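Side-chain contacts in 2-hydroxyisobutyryl-CoA mutase large subunit (Aquincola tertiaricarbonis, PDB 4R3U), which catalyses, together with a cobalamin-binding small subunit, the interconversion of 2-hydroxyisobutyryl-CoA and (S)-3-hydroxybutyryl-CoA: residues E423-T426 against T427-K431; F307-V310 against A311-A315; F55-Q58 against R59-A63. All blocks are in the same frame, centred on the assembly; numbering follows the deposited sequence.

Contact 1: residues E423-T426 against T427-K431; sequences EALT and TEYEK
Glu423 to Thr426 and Thr427 to Lys431 are successive turns of helix 420-442, joined by i to i+4 backbone hydrogen bonds. Thr427 N donates to Glu423 O at 3.0 Å, and Glu428 N and Glu430 N bind the carbonyls of Ala424 and Thr426 in the same way. The straightest of the series, at 170°, runs from Tyr429 N to Leu425 O.

That last carbonyl also meets the side chain of its donor. Tyr429 CD2 comes to 3.5 Å from Leu425 O, which lies at the edge of the ring and in its plane. Next to it, Leu425 CG approaches Tyr429 CD2 at 4.2 Å, a loose apolar touch between residues one turn apart. The ring is further placed by a stack with Phe55 and by the hydroxyl, which hydrogen-bonds Glu308.

This side of the helix packs against helix 306-327 of the TIM-barrel domain, with Leu425 and Thr426 on Ala311 and Tyr429 on Ala315. Acidic groups reinforce the junction. Glu423 forms a salt bridge with Arg314, while Glu430, its CG anti to the backbone N (chi1 -174°) and its chain extended, delivers one carboxylate oxygen to Lys322 and the other to Arg318.

Both threonine hydroxyls stand beside their own backbone N, near the carbonyl four residues back. Thr426 OG1 hydrogen-bonds Val422 O. Thr427 OG1 lies 3.1 Å from Glu423 O and hydrogen-bonds Arg318 and Thr69.

Contact 2: residues F307-V310 against A311-A315; sequences FEEV and AKFRA
The Phe313 ring takes the carbonyl oxygen of Glu309 over one of its faces. The oxygen sits off centre, nearer the CG-CD2-CE2 side of the ring, whereas Phe313 CZ is 4.0 Å from Glu309 O. The same oxygen accepts the backbone N-H of Phe313; against the ring face it makes only a packing contact, not a second bond. With CG beside the backbone N (chi1 -61°), the ring is folded back along the helix over the preceding turn; it also stacks with Phe340.

A second flat group, the carboxylate of Glu309, is approached by Lys312. The two side chains run side by side in the same direction, and Lys312 NZ forms a salt bridge with Glu309 OE1 at 2.6 Å, on its syn side and 28° out of the carboxylate plane. A bend at chi3 (80°) brings the lysine tip across to the acid. Both bonded atoms are buried and have further partners: Glu309 OE1 also accepts from Gln303 N, and Lys312 NZ additionally reaches Glu267 and the carbonyl of Val301. Such a network would be expected to keep both groups charged.

On another side of the helix, Val310 CG1 lies 3.9 Å from Arg314 CD, alongside the aliphatic part of the arginine, whose guanidinium NH2 forms salt bridges with Glu423 and Asp414. Phe307 packs on Pro415 of the second subunit. The whole stretch belongs to helix 306-327, the connection between strands 298-302 and 340-344 in a beta-alpha-beta unit of the TIM barrel.

Contact 3: residues F55-Q58 against R59-A63; sequences FPVQ and RTYTA
Gln58 meets Tyr61 twice across a short turn: its backbone N faces the phenol oxygen, and its side chain lies over one face of the ring. Gln58 N donates to Tyr61 OH at 3.0 Å with an N-H...O angle of 164°. Gln58 CB makes a CH-pi contact, 4.0 Å from the Tyr61 centroid, and the amide stacks nearly parallel to the ring, the planes 10° apart. CG of Gln58 stands beside its backbone N (chi1 -62°) and the chain is extended beyond it, which brings Gln58 CD over the CD2-CE2 side, 3.7 Å from Tyr61 CE2. Val57 packs beside the hydroxyl, its CA 3.4 Å from Tyr61 OH.

Arg59 takes helix-like backbone angles between extended neighbours and so turns the chain; its side chain leads away to a salt bridge with Glu44. Thr60 and Tyr61 hydrogen-bond Ile413 and Arg84 of the second subunit, so the turn belongs to the interface. Within its own chain it follows the short, weakly bonded strand 56-57, which pairs with strand 49-50. It touches helix 17-32 through Gln58 and Arg59, helix 34-41 through Arg59, and helix 420-442 through Tyr61.

Overall arrangement
From the N terminus, contact 3 comes first and closes a tight turn after strand 56-57; contact 2 follows within helix 306-327 of the barrel, and contact 1 comes last, within helix 420-442. Each spans nine consecutive residues, so the three lie in series and none nests in or crosses another. They nevertheless gather on one side of the chain's centre. Contact 1 touches both of the others: its backbone leans on contact 2, with Thr426 O 3.4 Å from Ala315 CB, and Leu425 CD1 comes to 3.8 Å from Phe55 CD2 of contact 3. Contacts 2 and 3 do not touch. Helix 420-442 thus joins the N-terminal segment to the barrel helix.

Contact 1: residues E423-T426 against T427-K431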
loop_
_atom_site.group_PDB
_atom_site.type_symbol
_atom_site.label_atom_id
_atom_site.label_comp_id
_atom_site.label_asym_id
_atom_site.label_seq_id
_atom_site.Cartn_x
_atom_site.Cartn_y
_atom_site.Cartn_z
ATOM N N GLU A 423 -2.108 6.822 -20.552
ATOM C CA GLU A 423 -1.662 7.539 -21.752
ATOM C C GLU A 423 -2.525 8.736 -22.143
ATOM O O GLU A 423 -1.976 9.793 -22.450
ATOM C CB GLU A 423 -1.354 6.608 -22.934
ATOM C CG GLU A 423 -0.188 5.647 -22.707
ATOM C CD GLU A 423 1.197 6.169 -22.359
ATOM O OE1 GLU A 423 1.404 7.402 -22.291
ATOM O OE2 GLU A 423 2.088 5.319 -22.146
ATOM N N ALA A 424 -3.862 8.598 -22.056
ATOM C CA ALA A 424 -4.836 9.654 -22.339
ATOM C C ALA A 424 -4.737 10.761 -21.299
ATOM O O ALA A 424 -4.738 11.942 -21.660
ATOM C CB ALA A 424 -6.242 9.074 -22.358
ATOM N N LEU A 425 -4.617 10.378 -20.004
ATOM C CA LEU A 425 -4.463 11.329 -18.907
ATOM C C LEU A 425 -3.117 12.062 -18.975
ATOM O O LEU A 425 -3.096 13.278 -18.754
ATOM C CB LEU A 425 -4.668 10.626 -17.552
ATOM C CG LEU A 425 -5.108 11.502 -16.362
ATOM C CD1 LEU A 425 -6.295 12.444 -16.728
ATOM C CD2 LEU A 425 -5.442 10.642 -15.162
ATOM N N THR A 426 -2.007 11.336 -19.327
ATOM C CA THR A 426 -0.675 11.934 -19.526
ATOM C C THR A 426 -0.794 13.034 -20.607
ATOM O O THR A 426 -0.305 14.156 -20.418
ATOM C CB THR A 426 0.352 10.859 -19.955
ATOM O OG1 THR A 426 0.451 9.855 -18.940
ATOM C CG2 THR A 426 1.732 11.445 -20.289
ATOM N N THR A 427 -1.498 12.711 -21.712
ATOM C CA THR A 427 -1.701 13.647 -22.825
ATOM C C THR A 427 -2.583 14.864 -22.460
ATOM O O THR A 427 -2.312 15.975 -22.929
ATOM C CB THR A 427 -2.064 12.878 -24.105
ATOM O OG1 THR A 427 -0.986 11.971 -24.414
ATOM C CG2 THR A 427 -2.340 13.798 -25.275
ATOM N N GLU A 428 -3.621 14.635 -21.633
ATOM C CA GLU A 428 -4.550 15.655 -21.136
ATOM C C GLU A 428 -3.782 16.628 -20.245
ATOM O O GLU A 428 -3.867 17.841 -20.459
ATOM C CB GLU A 428 -5.740 15.020 -20.392
ATOM C CG GLU A 428 -7.014 14.989 -21.214
ATOM C CD GLU A 428 -7.597 16.360 -21.539
ATOM O OE1 GLU A 428 -7.409 16.826 -22.688
ATOM O OE2 GLU A 428 -8.229 16.973 -20.645
ATOM N N TYR A 429 -2.957 16.101 -19.312
ATOM C CA TYR A 429 -2.099 16.922 -18.462
ATOM C C TYR A 429 -1.151 17.823 -19.277
ATOM O O TYR A 429 -1.122 19.026 -19.031
ATOM C CB TYR A 429 -1.331 16.067 -17.428
ATOM C CG TYR A 429 -2.037 16.066 -16.098
ATOM C CD1 TYR A 429 -1.778 17.059 -15.146
ATOM C CD2 TYR A 429 -3.077 15.173 -15.843
ATOM C CE1 TYR A 429 -2.501 17.123 -13.956
ATOM C CE2 TYR A 429 -3.793 15.219 -14.653
ATOM C CZ TYR A 429 -3.497 16.190 -13.711
ATOM O OH TYR A 429 -4.247 16.264 -12.567
ATOM N N GLU A 430 -0.452 17.251 -20.286
ATOM C CA GLU A 430 0.472 17.937 -21.196
ATOM C C GLU A 430 -0.170 19.192 -21.824
ATOM O O GLU A 430 0.328 20.300 -21.641
ATOM C CB GLU A 430 0.941 16.960 -22.284
ATOM C CG GLU A 430 2.016 17.550 -23.178
ATOM C CD GLU A 430 2.216 16.886 -24.521
ATOM O OE1 GLU A 430 3.103 17.346 -25.275
ATOM O OE2 GLU A 430 1.449 15.954 -24.851
ATOM N N LYS A 431 -1.305 19.002 -22.516
ATOM C CA LYS A 431 -2.068 20.055 -23.168
ATOM C C LYS A 431 -2.537 21.122 -22.167
ATOM O O LYS A 431 -2.349 22.314 -22.423
ATOM C CB LYS A 431 -3.233 19.463 -23.978
ATOM C CG LYS A 431 -2.756 18.628 -25.169
ATOM C CD LYS A 431 -3.870 17.806 -25.808
ATOM C CE LYS A 431 -3.404 17.019 -27.018
ATOM N NZ LYS A 431 -4.436 16.055 -27.502
#

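Contact 2: residues F307-V310 against A311-A315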
loop_
_atom_site.group_PDB
_atom_site.type_symbol
_atom_site.label_atom_id
_atom_site.label_comp_id
_atom_site.label_asym_id
_atom_site.label_seq_id
_atom_site.Cartn_x
_atom_site.Cartn_y
_atom_site.Cartn_z
ATOM N N PHE A 307 -3.613 6.982 -10.253
ATOM C CA PHE A 307 -3.313 7.103 -11.682
ATOM C C PHE A 307 -3.029 8.491 -12.164
ATOM O O PHE A 307 -2.093 8.658 -12.959
ATOM C CB PHE A 307 -4.346 6.409 -12.551
ATOM C CG PHE A 307 -4.310 4.911 -12.384
ATOM C CD1 PHE A 307 -3.239 4.167 -12.870
ATOM C CD2 PHE A 307 -5.325 4.249 -11.710
ATOM C CE1 PHE A 307 -3.204 2.785 -12.715
ATOM C CE2 PHE A 307 -5.281 2.871 -11.551
ATOM C CZ PHE A 307 -4.225 2.147 -12.069
ATOM N N GLU A 308 -3.772 9.501 -11.634
ATOM C CA GLU A 308 -3.550 10.913 -11.959
ATOM C C GLU A 308 -2.090 11.378 -11.645
ATOM O O GLU A 308 -1.480 12.088 -12.443
ATOM C CB GLU A 308 -4.562 11.765 -11.226
ATOM C CG GLU A 308 -4.282 13.250 -11.230
ATOM C CD GLU A 308 -5.459 14.038 -10.701
ATOM O OE1 GLU A 308 -5.783 13.900 -9.494
ATOM O OE2 GLU A 308 -6.111 14.722 -11.525
ATOM N N GLU A 309 -1.552 10.962 -10.494
ATOM C CA GLU A 309 -0.200 11.286 -10.039
ATOM C C GLU A 309 0.862 10.708 -10.943
ATOM O O GLU A 309 1.788 11.413 -11.274
ATOM C CB GLU A 309 -0.020 10.864 -8.563
ATOM C CG GLU A 309 -0.809 11.776 -7.645
ATOM C CD GLU A 309 -0.384 13.237 -7.730
ATOM O OE1 GLU A 309 0.797 13.522 -7.434
ATOM O OE2 GLU A 309 -1.223 14.095 -8.093
ATOM N N VAL A 310 0.672 9.480 -11.431
ATOM C CA VAL A 310 1.559 8.823 -12.397
ATOM C C VAL A 310 1.505 9.579 -13.754
ATOM O O VAL A 310 2.549 9.880 -14.337
ATOM C CB VAL A 310 1.201 7.316 -12.556
ATOM C CG1 VAL A 310 2.051 6.660 -13.634
ATOM C CG2 VAL A 310 1.339 6.568 -11.226
ATOM N N ALA A 311 0.290 9.907 -14.221
ATOM C CA ALA A 311 0.060 10.636 -15.465
ATOM C C ALA A 311 0.764 12.006 -15.406
ATOM O O ALA A 311 1.382 12.426 -16.386
ATOM C CB ALA A 311 -1.428 10.839 -15.660
ATOM N N LYS A 312 0.666 12.686 -14.243
ATOM C CA LYS A 312 1.245 13.983 -13.954
ATOM C C LYS A 312 2.770 13.931 -14.064
ATOM O O LYS A 312 3.358 14.822 -14.671
ATOM C CB LYS A 312 0.803 14.415 -12.546
ATOM C CG LYS A 312 1.203 15.832 -12.122
ATOM C CD LYS A 312 1.184 15.973 -10.593
ATOM C CE LYS A 312 2.446 15.404 -9.985
ATOM N NZ LYS A 312 2.341 15.284 -8.511
ATOM N N PHE A 313 3.412 12.885 -13.488
ATOM C CA PHE A 313 4.874 12.725 -13.501
ATOM C C PHE A 313 5.401 12.521 -14.921
ATOM O O PHE A 313 6.417 13.119 -15.287
ATOM C CB PHE A 313 5.303 11.570 -12.591
ATOM C CG PHE A 313 4.971 11.674 -11.115
ATOM C CD1 PHE A 313 5.256 12.836 -10.399
ATOM C CD2 PHE A 313 4.458 10.577 -10.419
ATOM C CE1 PHE A 313 4.997 12.912 -9.023
ATOM C CE2 PHE A 313 4.168 10.660 -9.052
ATOM C CZ PHE A 313 4.461 11.815 -8.359
ATOM N N ARG A 314 4.696 11.697 -15.728
ATOM C CA ARG A 314 5.042 11.388 -17.120
ATOM C C ARG A 314 4.810 12.600 -17.994
ATOM O O ARG A 314 5.673 12.932 -18.819
ATOM C CB ARG A 314 4.275 10.152 -17.619
ATOM C CG ARG A 314 4.615 8.895 -16.817
ATOM C CD ARG A 314 3.645 7.758 -17.060
ATOM N NE ARG A 314 4.055 6.920 -18.188
ATOM C CZ ARG A 314 3.541 6.992 -19.410
ATOM N NH1 ARG A 314 2.581 7.870 -19.687
ATOM N NH2 ARG A 314 3.979 6.180 -20.367
ATOM N N ALA A 315 3.695 13.324 -17.755
ATOM C CA ALA A 315 3.384 14.584 -18.459
ATOM C C ALA A 315 4.446 15.644 -18.177
ATOM O O ALA A 315 4.882 16.308 -19.097
ATOM C CB ALA A 315 2.012 15.099 -18.051
#

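Contact 3: residues F55-Q58 against R59-A63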
loop_
_atom_site.group_PDB
_atom_site.type_symbol
_atom_site.label_atom_id
_atom_site.label_comp_id
_atom_site.label_asym_id
_atom_site.label_seq_id
_atom_site.Cartn_x
_atom_site.Cartn_y
_atom_site.Cartn_z
ATOM N N PHE A 55 -10.047 16.419 -13.207
ATOM C CA PHE A 55 -10.039 16.052 -14.619
ATOM C C PHE A 55 -11.144 15.029 -14.801
ATOM O O PHE A 55 -11.187 14.061 -14.036
ATOM C CB PHE A 55 -8.690 15.430 -15.011
ATOM C CG PHE A 55 -7.636 16.395 -15.474
ATOM C CD1 PHE A 55 -7.255 17.464 -14.680
ATOM C CD2 PHE A 55 -6.983 16.203 -16.690
ATOM C CE1 PHE A 55 -6.274 18.355 -15.107
ATOM C CE2 PHE A 55 -5.978 17.079 -17.108
ATOM C CZ PHE A 55 -5.629 18.149 -16.311
ATOM N N PRO A 56 -12.080 15.234 -15.751
ATOM C CA PRO A 56 -13.139 14.226 -15.950
ATOM C C PRO A 56 -12.569 12.919 -16.521
ATOM O O PRO A 56 -11.690 12.932 -17.401
ATOM C CB PRO A 56 -14.117 14.909 -16.910
ATOM C CG PRO A 56 -13.321 15.933 -17.628
ATOM C CD PRO A 56 -12.193 16.349 -16.721
ATOM N N VAL A 57 -13.060 11.783 -15.986
ATOM C CA VAL A 57 -12.635 10.452 -16.414
ATOM C C VAL A 57 -13.746 9.661 -17.101
ATOM O O VAL A 57 -14.924 9.799 -16.740
ATOM C CB VAL A 57 -11.913 9.639 -15.316
ATOM C CG1 VAL A 57 -10.653 10.345 -14.864
ATOM C CG2 VAL A 57 -12.829 9.336 -14.127
ATOM N N GLN A 58 -13.368 8.862 -18.125
ATOM C CA GLN A 58 -14.314 7.994 -18.835
ATOM C C GLN A 58 -14.498 6.676 -18.027
ATOM O O GLN A 58 -13.632 6.331 -17.216
ATOM C CB GLN A 58 -13.798 7.654 -20.249
ATOM C CG GLN A 58 -13.614 8.873 -21.193
ATOM C CD GLN A 58 -12.840 8.550 -22.459
ATOM O OE1 GLN A 58 -12.642 7.397 -22.833
ATOM N NE2 GLN A 58 -12.369 9.555 -23.148
ATOM N N ARG A 59 -15.622 5.942 -18.261
ATOM C CA ARG A 59 -15.926 4.652 -17.653
ATOM C C ARG A 59 -14.773 3.684 -17.914
ATOM O O ARG A 59 -14.337 2.983 -16.997
ATOM C CB ARG A 59 -17.253 4.100 -18.209
ATOM C CG ARG A 59 -17.626 2.687 -17.742
ATOM C CD ARG A 59 -19.006 2.252 -18.223
ATOM N NE ARG A 59 -20.050 3.149 -17.724
ATOM C CZ ARG A 59 -20.641 4.104 -18.439
ATOM N NH1 ARG A 59 -20.353 4.257 -19.727
ATOM N NH2 ARG A 59 -21.538 4.902 -17.875
ATOM N N THR A 60 -14.273 3.671 -19.167
ATOM C CA THR A 60 -13.145 2.870 -19.639
ATOM C C THR A 60 -12.453 3.599 -20.792
ATOM O O THR A 60 -13.066 4.447 -21.453
ATOM C CB THR A 60 -13.574 1.409 -19.949
ATOM O OG1 THR A 60 -12.548 0.509 -19.529
ATOM C CG2 THR A 60 -13.951 1.172 -21.435
ATOM N N TYR A 61 -11.180 3.269 -21.019
ATOM C CA TYR A 61 -10.369 3.825 -22.097
ATOM C C TYR A 61 -9.950 2.679 -23.051
ATOM O O TYR A 61 -9.628 1.573 -22.600
ATOM C CB TYR A 61 -9.144 4.588 -21.530
ATOM C CG TYR A 61 -9.497 5.869 -20.804
ATOM C CD1 TYR A 61 -10.018 5.842 -19.511
ATOM C CD2 TYR A 61 -9.283 7.111 -21.394
ATOM C CE1 TYR A 61 -10.378 7.018 -18.850
ATOM C CE2 TYR A 61 -9.611 8.296 -20.728
ATOM C CZ TYR A 61 -10.154 8.245 -19.453
ATOM O OH TYR A 61 -10.502 9.408 -18.811
ATOM N N THR A 62 -10.009 2.933 -24.363
ATOM C CA THR A 62 -9.628 1.972 -25.401
ATOM C C THR A 62 -8.464 2.556 -26.192
ATOM O O THR A 62 -8.039 3.683 -25.905
ATOM C CB THR A 62 -10.824 1.616 -26.288
ATOM O OG1 THR A 62 -11.259 2.781 -27.024
ATOM C CG2 THR A 62 -11.971 0.984 -25.488
ATOM N N ALA A 63 -7.947 1.810 -27.190
ATOM C CA ALA A 63 -6.837 2.291 -28.020
ATOM C C ALA A 63 -7.232 3.517 -28.832
ATOM O O ALA A 63 -6.357 4.324 -29.159
ATOM C CB ALA A 63 -6.361 1.189 -28.941
#